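Local coordinates for SspB protein (Streptomyces clavuligerus, PDB 6JUF) that probably acts as a metal-dependent DNA nuclease in the phosphorothioation-sensing Ssp system that defends bacteria against phages, at residues 14-19 and 56-61; 21-26 and 196-201. One frame throughout, in Å; residues are numbered along the deposited sequence.

Contact 1: residues 14-19 and 56-61; sequences FARHET and MVYAMR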
ATOM      1  N   PHE B  14     -14.787   2.090 -20.528  1.00  9.05           N
ATOM      2  CA  PHE B  14     -15.592   1.921 -19.298  1.00  8.72           C
ATOM      3  C   PHE B  14     -15.534   0.472 -18.806  1.00 10.05           C
ATOM      4  O   PHE B  14     -15.678  -0.474 -19.602  1.00  9.76           O
ATOM      5  CB  PHE B  14     -17.073   2.310 -19.575  1.00 10.05           C
ATOM      6  CG  PHE B  14     -17.219   3.745 -20.005  1.00  9.77           C
ATOM      7  CD1 PHE B  14     -17.422   4.764 -19.043  1.00  8.22           C
ATOM      8  CD2 PHE B  14     -17.087   4.089 -21.357  1.00 11.78           C
ATOM      9  CE1 PHE B  14     -17.474   6.091 -19.461  1.00 10.18           C
ATOM     10  CE2 PHE B  14     -17.187   5.414 -21.744  1.00 13.23           C
ATOM     11  CZ  PHE B  14     -17.370   6.395 -20.810  1.00 12.59           C
ATOM     12  N   ALA B  15     -15.268   0.329 -17.506  1.00  8.97           N
ATOM     13  CA  ALA B  15     -15.372  -0.944 -16.756  1.00  7.27           C
ATOM     14  C   ALA B  15     -14.387  -2.000 -17.246  1.00  7.79           C
ATOM     15  O   ALA B  15     -14.581  -3.161 -16.970  1.00  9.39           O
ATOM     16  CB  ALA B  15     -16.809  -1.474 -16.778  1.00  9.20           C
ATOM     17  N   ARG B  16     -13.343  -1.626 -17.982  1.00  8.34           N
ATOM     18  CA  ARG B  16     -12.379  -2.663 -18.452  1.00  9.69           C
ATOM     19  C   ARG B  16     -11.526  -3.201 -17.291  1.00  9.80           C
ATOM     20  O   ARG B  16     -10.847  -4.244 -17.446  1.00 11.73           O
ATOM     21  CB  ARG B  16     -11.441  -2.058 -19.502  1.00 14.07           C
ATOM     22  CG  ARG B  16     -12.154  -1.415 -20.677  1.00 20.62           C
ATOM     23  CD  ARG B  16     -12.258  -2.307 -21.857  1.00 25.62           C
ATOM     24  NE  ARG B  16     -12.864  -1.612 -23.017  1.00 22.55           N
ATOM     25  CZ  ARG B  16     -12.360  -1.675 -24.253  1.00 24.28           C
ATOM     26  NH1 ARG B  16     -11.232  -2.392 -24.514  1.00 20.24           N
ATOM     27  NH2 ARG B  16     -12.958  -1.035 -25.260  1.00 25.07           N
ATOM     28  N   HIS B  17     -11.542  -2.539 -16.117  1.00  9.48           N
ATOM     29  CA  HIS B  17     -10.875  -3.038 -14.917  1.00  8.19           C
ATOM     30  C   HIS B  17     -11.712  -4.091 -14.231  1.00 10.11           C
ATOM     31  O   HIS B  17     -11.272  -4.720 -13.251  1.00  9.36           O
ATOM     32  CB  HIS B  17     -10.685  -1.869 -13.934  1.00  9.90           C
ATOM     33  CG  HIS B  17     -11.904  -0.959 -13.878  1.00  8.12           C
ATOM     34  ND1 HIS B  17     -13.056  -1.333 -13.242  1.00 10.08           N
ATOM     35  CD2 HIS B  17     -12.149   0.298 -14.442  1.00  8.67           C
ATOM     36  CE1 HIS B  17     -13.978  -0.306 -13.393  1.00  8.13           C
ATOM     37  NE2 HIS B  17     -13.390   0.660 -14.122  1.00 10.15           N
ATOM     38  N   GLU B  18     -12.933  -4.298 -14.711  1.00 12.13           N
ATOM     39  CA  GLU B  18     -13.910  -5.279 -14.122  1.00 12.24           C
ATOM     40  C   GLU B  18     -14.092  -5.122 -12.636  1.00 11.30           C
ATOM     41  O   GLU B  18     -14.298  -6.104 -11.903  1.00 13.70           O
ATOM     42  CB  GLU B  18     -13.517  -6.756 -14.502  1.00 11.75           C
ATOM     43  CG  GLU B  18     -13.576  -6.921 -16.016  1.00 15.73           C
ATOM     44  CD  GLU B  18     -13.074  -8.256 -16.509  1.00 17.91           C
ATOM     45  OE1 GLU B  18     -13.754  -9.215 -16.116  1.00 17.47           O
ATOM     46  OE2 GLU B  18     -12.136  -8.351 -17.334  1.00 21.67           O
ATOM     47  N   THR B  19     -14.097  -3.873 -12.199  1.00 10.14           N
ATOM     48  CA  THR B  19     -14.231  -3.451 -10.781  1.00 12.27           C
ATOM     49  C   THR B  19     -13.023  -3.734  -9.916  1.00 12.24           C
ATOM     50  O   THR B  19     -13.089  -3.516  -8.694  1.00 12.14           O
ATOM     51  CB  THR B  19     -15.528  -3.934 -10.015  1.00 14.05           C
ATOM     52  OG1 THR B  19     -15.435  -5.302  -9.583  1.00 16.24           O
ATOM     53  CG2 THR B  19     -16.799  -3.753 -10.883  1.00 17.84           C
ATOM     54  N   MET B  56      -7.934 -11.543 -14.261  1.00 11.02           N
ATOM     55  CA  MET B  56      -7.200 -10.301 -13.873  1.00 10.09           C
ATOM     56  C   MET B  56      -6.234  -9.751 -14.937  1.00  9.41           C
ATOM     57  O   MET B  56      -5.778  -8.596 -14.851  1.00 10.29           O
ATOM     58  CB  MET B  56      -6.447 -10.525 -12.558  1.00 12.25           C
ATOM     59  CG  MET B  56      -7.347 -10.839 -11.407  1.00 12.12           C
ATOM     60  SD  MET B  56      -6.276 -11.464 -10.086  1.00 15.27           S
ATOM     61  CE  MET B  56      -7.559 -12.073  -9.004  1.00 16.74           C
ATOM     62  N   VAL B  57      -5.981 -10.546 -15.997  1.00  8.25           N
ATOM     63  CA  VAL B  57      -4.995 -10.120 -17.001  1.00  9.45           C
ATOM     64  C   VAL B  57      -5.345  -8.779 -17.654  1.00  7.91           C
ATOM     65  O   VAL B  57      -4.514  -7.884 -17.771  1.00  8.99           O
ATOM     66  CB  VAL B  57      -4.710 -11.219 -18.036  1.00  9.43           C
ATOM     67  CG1 VAL B  57      -3.748 -10.706 -19.119  1.00 10.21           C
ATOM     68  CG2 VAL B  57      -4.191 -12.525 -17.365  1.00  9.56           C
ATOM     69  N   TYR B  58      -6.570  -8.674 -18.134  1.00  8.43           N
ATOM     70  CA  TYR B  58      -6.979  -7.459 -18.800  1.00  8.96           C
ATOM     71  C   TYR B  58      -6.978  -6.232 -17.874  1.00  9.97           C
ATOM     72  O   TYR B  58      -6.529  -5.164 -18.259  1.00  9.88           O
ATOM     73  CB  TYR B  58      -8.329  -7.630 -19.516  1.00 10.09           C
ATOM     74  CG  TYR B  58      -8.382  -6.668 -20.633  1.00  9.52           C
ATOM     75  CD1 TYR B  58      -7.990  -7.086 -21.880  1.00 13.04           C
ATOM     76  CD2 TYR B  58      -8.792  -5.323 -20.439  1.00 11.56           C
ATOM     77  CE1 TYR B  58      -7.973  -6.245 -22.918  1.00 12.65           C
ATOM     78  CE2 TYR B  58      -8.779  -4.432 -21.524  1.00 12.64           C
ATOM     79  CZ  TYR B  58      -8.365  -4.939 -22.749  1.00 16.84           C
ATOM     80  OH  TYR B  58      -8.391  -4.123 -23.850  1.00 36.86           O
ATOM     81  N   ALA B  59      -7.484  -6.419 -16.662  1.00  8.29           N
ATOM     82  CA  ALA B  59      -7.485  -5.313 -15.688  1.00  8.23           C
ATOM     83  C   ALA B  59      -6.055  -4.819 -15.445  1.00  8.04           C
ATOM     84  O   ALA B  59      -5.797  -3.629 -15.385  1.00  9.06           O
ATOM     85  CB  ALA B  59      -8.156  -5.741 -14.391  1.00  9.25           C
ATOM     86  N   MET B  60      -5.117  -5.750 -15.327  1.00  9.04           N
ATOM     87  CA  MET B  60      -3.702  -5.375 -15.129  1.00 10.15           C
ATOM     88  C   MET B  60      -3.155  -4.570 -16.336  1.00  8.98           C
ATOM     89  O   MET B  60      -2.508  -3.536 -16.159  1.00  9.55           O
ATOM     90  CB  MET B  60      -2.876  -6.644 -14.903  1.00 12.09           C
ATOM     91  CG  MET B  60      -1.382  -6.404 -14.673  1.00 11.81           C
ATOM     92  SD  MET B  60      -0.553  -7.985 -14.581  1.00 13.57           S
ATOM     93  CE  MET B  60       0.827  -7.633 -13.501  1.00 14.84           C
ATOM     94  N   ARG B  61      -3.458  -5.055 -17.551  1.00  7.84           N
ATOM     95  CA  ARG B  61      -3.105  -4.362 -18.782  1.00  7.94           C
ATOM     96  C   ARG B  61      -3.713  -2.949 -18.822  1.00  7.91           C
ATOM     97  O   ARG B  61      -3.007  -1.958 -19.135  1.00  8.60           O
ATOM     98  CB  ARG B  61      -3.617  -5.223 -19.945  1.00  8.73           C
ATOM     99  CG  ARG B  61      -3.434  -4.619 -21.363  1.00 10.02           C
ATOM    100  CD  ARG B  61      -4.129  -5.534 -22.371  1.00  8.66           C
ATOM    101  NE  ARG B  61      -4.092  -4.962 -23.686  1.00 14.13           N
ATOM    102  CZ  ARG B  61      -4.471  -5.637 -24.773  1.00 14.55           C
ATOM    103  NH1 ARG B  61      -4.881  -6.914 -24.629  1.00 14.78           N
ATOM    104  NH2 ARG B  61      -4.433  -5.048 -25.964  1.00 16.88           N
TER
HETATM  105  O   HOH W   1      -9.539  -8.425 -16.079  1.00 14.72           O
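Arg16 and Tyr58 point the same way: CG of Tyr58 is anti to its backbone N (chi1 -154°), while CG of Arg16 is anti to its carbonyl carbon and the chain then bends at chi2 (-97°). The two then run side by side. Arg16 CB and CD each lie 4.1 Å from Tyr58 CE2. At the far end Arg16 NH1 gives Tyr58 OH a weak hydrogen bond of 3.4 Å, in the guanidinium plane but bent to 128°. Further in, the backbones come close. The methyl CB of Ala59 sits 3.5 Å from His17 O. A type I turn from Ala15 to Glu18 shapes this part of the loop. His17 ND1 accepts a hydrogen bond from the backbone N of Thr19, and His17 NE2 bonds Asp172 of helix 166-180, so its ring is held from two sides. One water bridges Glu18 and the helix: it donates to Glu18 OE2 and accepts from Ala59 N, each at 2.9 Å. Glu18 is a magnesium-binding residue, although no metal is bound to this chain. The water therefore links the metal-binding carboxylate to the first turn of helix 57-66.

Contact 2: residues 21-26 and 196-201; sequences APRFGW and DLLSCP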
ATOM      1  N   ALA B  21      -9.782  -2.398  -8.428  1.00  8.87           N
ATOM      2  CA  ALA B  21      -9.050  -1.135  -8.221  1.00  7.60           C
ATOM      3  C   ALA B  21      -7.573  -1.401  -8.384  1.00  7.78           C
ATOM      4  O   ALA B  21      -7.155  -2.559  -8.388  1.00  7.93           O
ATOM      5  CB  ALA B  21      -9.399  -0.558  -6.861  1.00  8.33           C
ATOM      6  N   PRO B  22      -6.750  -0.346  -8.551  1.00  7.15           N
ATOM      7  CA  PRO B  22      -5.319  -0.601  -8.826  1.00  8.01           C
ATOM      8  C   PRO B  22      -4.620  -1.342  -7.673  1.00  7.85           C
ATOM      9  O   PRO B  22      -4.979  -1.164  -6.517  1.00  7.94           O
ATOM     10  CB  PRO B  22      -4.728   0.827  -8.991  1.00  7.81           C
ATOM     11  CG  PRO B  22      -5.922   1.673  -9.375  1.00  8.53           C
ATOM     12  CD  PRO B  22      -7.094   1.082  -8.667  1.00  8.31           C
ATOM     13  N   ARG B  23      -3.627  -2.133  -7.987  1.00  8.22           N
ATOM     14  CA  ARG B  23      -2.783  -2.768  -7.007  1.00  6.73           C
ATOM     15  C   ARG B  23      -1.322  -2.472  -7.310  1.00  8.16           C
ATOM     16  O   ARG B  23      -0.941  -2.425  -8.496  1.00  9.20           O
ATOM     17  CB  ARG B  23      -2.936  -4.307  -7.132  1.00  7.05           C
ATOM     18  CG  ARG B  23      -4.374  -4.823  -7.061  1.00 10.12           C
ATOM     19  CD  ARG B  23      -4.426  -6.332  -6.805  1.00  8.36           C
ATOM     20  NE  ARG B  23      -5.776  -6.802  -7.086  1.00  9.64           N
ATOM     21  CZ  ARG B  23      -6.155  -8.063  -6.959  1.00 11.16           C
ATOM     22  NH1 ARG B  23      -5.231  -8.981  -6.611  1.00 11.38           N
ATOM     23  NH2 ARG B  23      -7.403  -8.430  -7.264  1.00 11.95           N
ATOM     24  N   PHE B  24      -0.499  -2.272  -6.261  1.00  7.32           N
ATOM     25  CA  PHE B  24       0.889  -2.008  -6.524  1.00  6.42           C
ATOM     26  C   PHE B  24       1.571  -3.159  -7.325  1.00  7.65           C
ATOM     27  O   PHE B  24       2.288  -2.937  -8.288  1.00  8.03           O
ATOM     28  CB  PHE B  24       1.698  -1.774  -5.227  1.00  6.29           C
ATOM     29  CG  PHE B  24       3.171  -1.819  -5.449  1.00  7.58           C
ATOM     30  CD1 PHE B  24       3.816  -0.786  -6.153  1.00  8.44           C
ATOM     31  CD2 PHE B  24       3.923  -2.954  -5.093  1.00  9.28           C
ATOM     32  CE1 PHE B  24       5.176  -0.878  -6.467  1.00  9.01           C
ATOM     33  CE2 PHE B  24       5.289  -3.004  -5.376  1.00  9.50           C
ATOM     34  CZ  PHE B  24       5.912  -1.972  -6.073  1.00  8.37           C
ATOM     35  N   GLY B  25       1.302  -4.394  -6.834  1.00  7.73           N
ATOM     36  CA  GLY B  25       1.893  -5.597  -7.476  1.00  7.37           C
ATOM     37  C   GLY B  25       1.605  -5.620  -8.970  1.00  7.98           C
ATOM     38  O   GLY B  25       2.474  -6.015  -9.761  1.00  9.48           O
ATOM     39  N   TRP B  26       0.412  -5.152  -9.357  1.00  8.12           N
ATOM     40  CA  TRP B  26       0.069  -5.134 -10.794  1.00  9.44           C
ATOM     41  C   TRP B  26       0.891  -4.125 -11.573  1.00  8.88           C
ATOM     42  O   TRP B  26       1.340  -4.422 -12.710  1.00  8.94           O
ATOM     43  CB  TRP B  26      -1.402  -4.822 -10.963  1.00 10.30           C
ATOM     44  CG  TRP B  26      -2.296  -5.973 -10.596  1.00  9.20           C
ATOM     45  CD1 TRP B  26      -1.951  -7.191 -10.070  1.00  8.87           C
ATOM     46  CD2 TRP B  26      -3.772  -6.014 -10.783  1.00  8.27           C
ATOM     47  NE1 TRP B  26      -3.097  -7.997  -9.880  1.00  9.13           N
ATOM     48  CE2 TRP B  26      -4.215  -7.306 -10.270  1.00 11.81           C
ATOM     49  CE3 TRP B  26      -4.709  -5.109 -11.240  1.00 10.61           C
ATOM     50  CZ2 TRP B  26      -5.546  -7.713 -10.338  1.00 11.34           C
ATOM     51  CZ3 TRP B  26      -6.060  -5.509 -11.258  1.00 12.52           C
ATOM     52  CH2 TRP B  26      -6.469  -6.764 -10.804  1.00 12.41           C
ATOM     53  N   ASP B 196     -11.083 -11.114   1.253  1.00 29.98           N
ATOM     54  CA  ASP B 196     -12.077 -10.367   0.488  1.00 26.35           C
ATOM     55  C   ASP B 196     -11.504  -9.013   0.061  1.00 17.92           C
ATOM     56  O   ASP B 196     -11.241  -8.841  -1.122  1.00 21.92           O
ATOM     57  CB  ASP B 196     -13.478 -10.255   1.093  1.00 41.42           C
ATOM     58  CG  ASP B 196     -14.525 -11.061   0.325  1.00 43.66           C
ATOM     59  OD1 ASP B 196     -14.292 -11.504  -0.832  1.00 48.22           O
ATOM     60  OD2 ASP B 196     -15.614 -11.263   0.892  1.00 57.32           O
ATOM     61  N   LEU B 197     -11.271  -8.088   1.003  1.00 12.98           N
ATOM     62  CA  LEU B 197     -10.867  -6.743   0.566  1.00 12.73           C
ATOM     63  C   LEU B 197      -9.392  -6.668   0.196  1.00 13.40           C
ATOM     64  O   LEU B 197      -8.536  -7.188   0.943  1.00 12.43           O
ATOM     65  CB  LEU B 197     -11.199  -5.679   1.624  1.00 15.90           C
ATOM     66  CG  LEU B 197     -12.723  -5.455   1.918  1.00 14.95           C
ATOM     67  CD1 LEU B 197     -12.789  -4.334   2.940  1.00 15.89           C
ATOM     68  CD2 LEU B 197     -13.454  -5.054   0.675  1.00 15.49           C
ATOM     69  N   LEU B 198      -9.111  -5.986  -0.903  1.00  9.86           N
ATOM     70  CA  LEU B 198      -7.745  -5.804  -1.413  1.00  9.41           C
ATOM     71  C   LEU B 198      -7.196  -4.499  -0.899  1.00  9.09           C
ATOM     72  O   LEU B 198      -7.942  -3.570  -0.637  1.00  9.66           O
ATOM     73  CB  LEU B 198      -7.708  -5.839  -2.943  1.00 10.18           C
ATOM     74  CG  LEU B 198      -8.186  -7.202  -3.436  1.00 15.15           C
ATOM     75  CD1 LEU B 198      -8.927  -7.083  -4.717  1.00 25.06           C
ATOM     76  CD2 LEU B 198      -7.034  -8.173  -3.531  1.00 13.83           C
ATOM     77  N   SER B 199      -5.889  -4.419  -0.743  1.00  8.68           N
ATOM     78  CA  SER B 199      -5.276  -3.127  -0.489  1.00  8.39           C
ATOM     79  C   SER B 199      -5.356  -2.200  -1.732  1.00  9.16           C
ATOM     80  O   SER B 199      -5.459  -2.674  -2.873  1.00  9.54           O
ATOM     81  CB  SER B 199      -3.814  -3.295  -0.056  1.00 11.95           C
ATOM     82  OG  SER B 199      -3.042  -3.889  -1.083  1.00 15.55           O
ATOM     83  N   CYS B 200      -5.413  -0.876  -1.496  1.00  7.72           N
ATOM     84  CA  CYS B 200      -5.298   0.035  -2.659  1.00  8.79           C
ATOM     85  C   CYS B 200      -4.565   1.256  -2.158  1.00  8.37           C
ATOM     86  O   CYS B 200      -5.106   1.964  -1.269  1.00  8.32           O
ATOM     87  CB  CYS B 200      -6.691   0.457  -3.200  1.00  8.02           C
ATOM     88  SG  CYS B 200      -6.435   1.433  -4.693  1.00  8.84           S
ATOM     89  N   PRO B 201      -3.353   1.493  -2.648  1.00  7.25           N
ATOM     90  CA  PRO B 201      -2.516   2.533  -2.009  1.00  9.40           C
ATOM     91  C   PRO B 201      -3.067   3.943  -2.212  1.00  8.48           C
ATOM     92  O   PRO B 201      -2.678   4.874  -1.515  1.00 10.69           O
ATOM     93  CB  PRO B 201      -1.135   2.352  -2.674  1.00  8.89           C
ATOM     94  CG  PRO B 201      -1.454   1.690  -4.014  1.00  9.10           C
ATOM     95  CD  PRO B 201      -2.630   0.776  -3.738  1.00  7.50           C
TER
HETATM   96  O   HOH W   2      -7.222  -2.590  -5.010  1.00 10.62           O
HETATM   97  O   HOH W   3      -1.693  -2.909  -3.732  1.00 10.46           O
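Residues 21-24 and 198-201 run 64° apart, with Arg23 and Cys200 closest at 5.8 Å between CA atoms, and no clear direct hydrogen bond joins the two backbones. Arg23 occupies the N-cap position of helix 24-34, and its side chain is extended from CG to NE. Leu198 lays its isopropyl end over one face of the guanidinium. CD2 stands over the centre, 3.5 Å from Arg23 CZ, while CD1 comes to 3.3 Å from Arg23 NH2. The indole of Trp26 takes the opposite face. The flat group is thus sandwiched between a leucine and a ring, and Arg23 NH1 makes a salt bridge to Glu105 of the second subunit. Cys200 has SG anti to its backbone N (chi1 -175°), which sends the sulfur to Pro22 CD at 4.0 Å and to Ala21 CB at 4.2 Å. Two waters complete the junction. One donates to Pro22 O and to Ser199 O, at 2.8 Å for the latter. The other accepts from Phe24 N at 2.9 Å and donates to Ser199 OG, so it serves the first turn of the helix. Ser199 OG also bonds Leu104 O of the second subunit. Leucine and indole probably shield the salt bridge to Glu105 of the second subunit from water, and loop 196-201 joins the start of helix 24-34 to the subunit interface.

Overall arrangement
Both contacts are partly buried and lie on the same side of the chain's centre, with their own centres about 13 Å apart. Trp26 connects them: it belongs to contact 2, yet it packs on Met56, Ala59 and Met60 of contact 1. Helices 24-34 and 57-66 are therefore held together between the two contacts, and helix 166-180 touches both. Contact 1 has more exposed residues, stays within one subunit and includes the magnesium ligand Glu18. In contact 2 none of the touching residues is fully exposed, and the second subunit reaches its polar groups. Contact 1 has one weak direct hydrogen bond, whereas contact 2 has no clear direct one and relies on carbon and sulfur packing with water bridges.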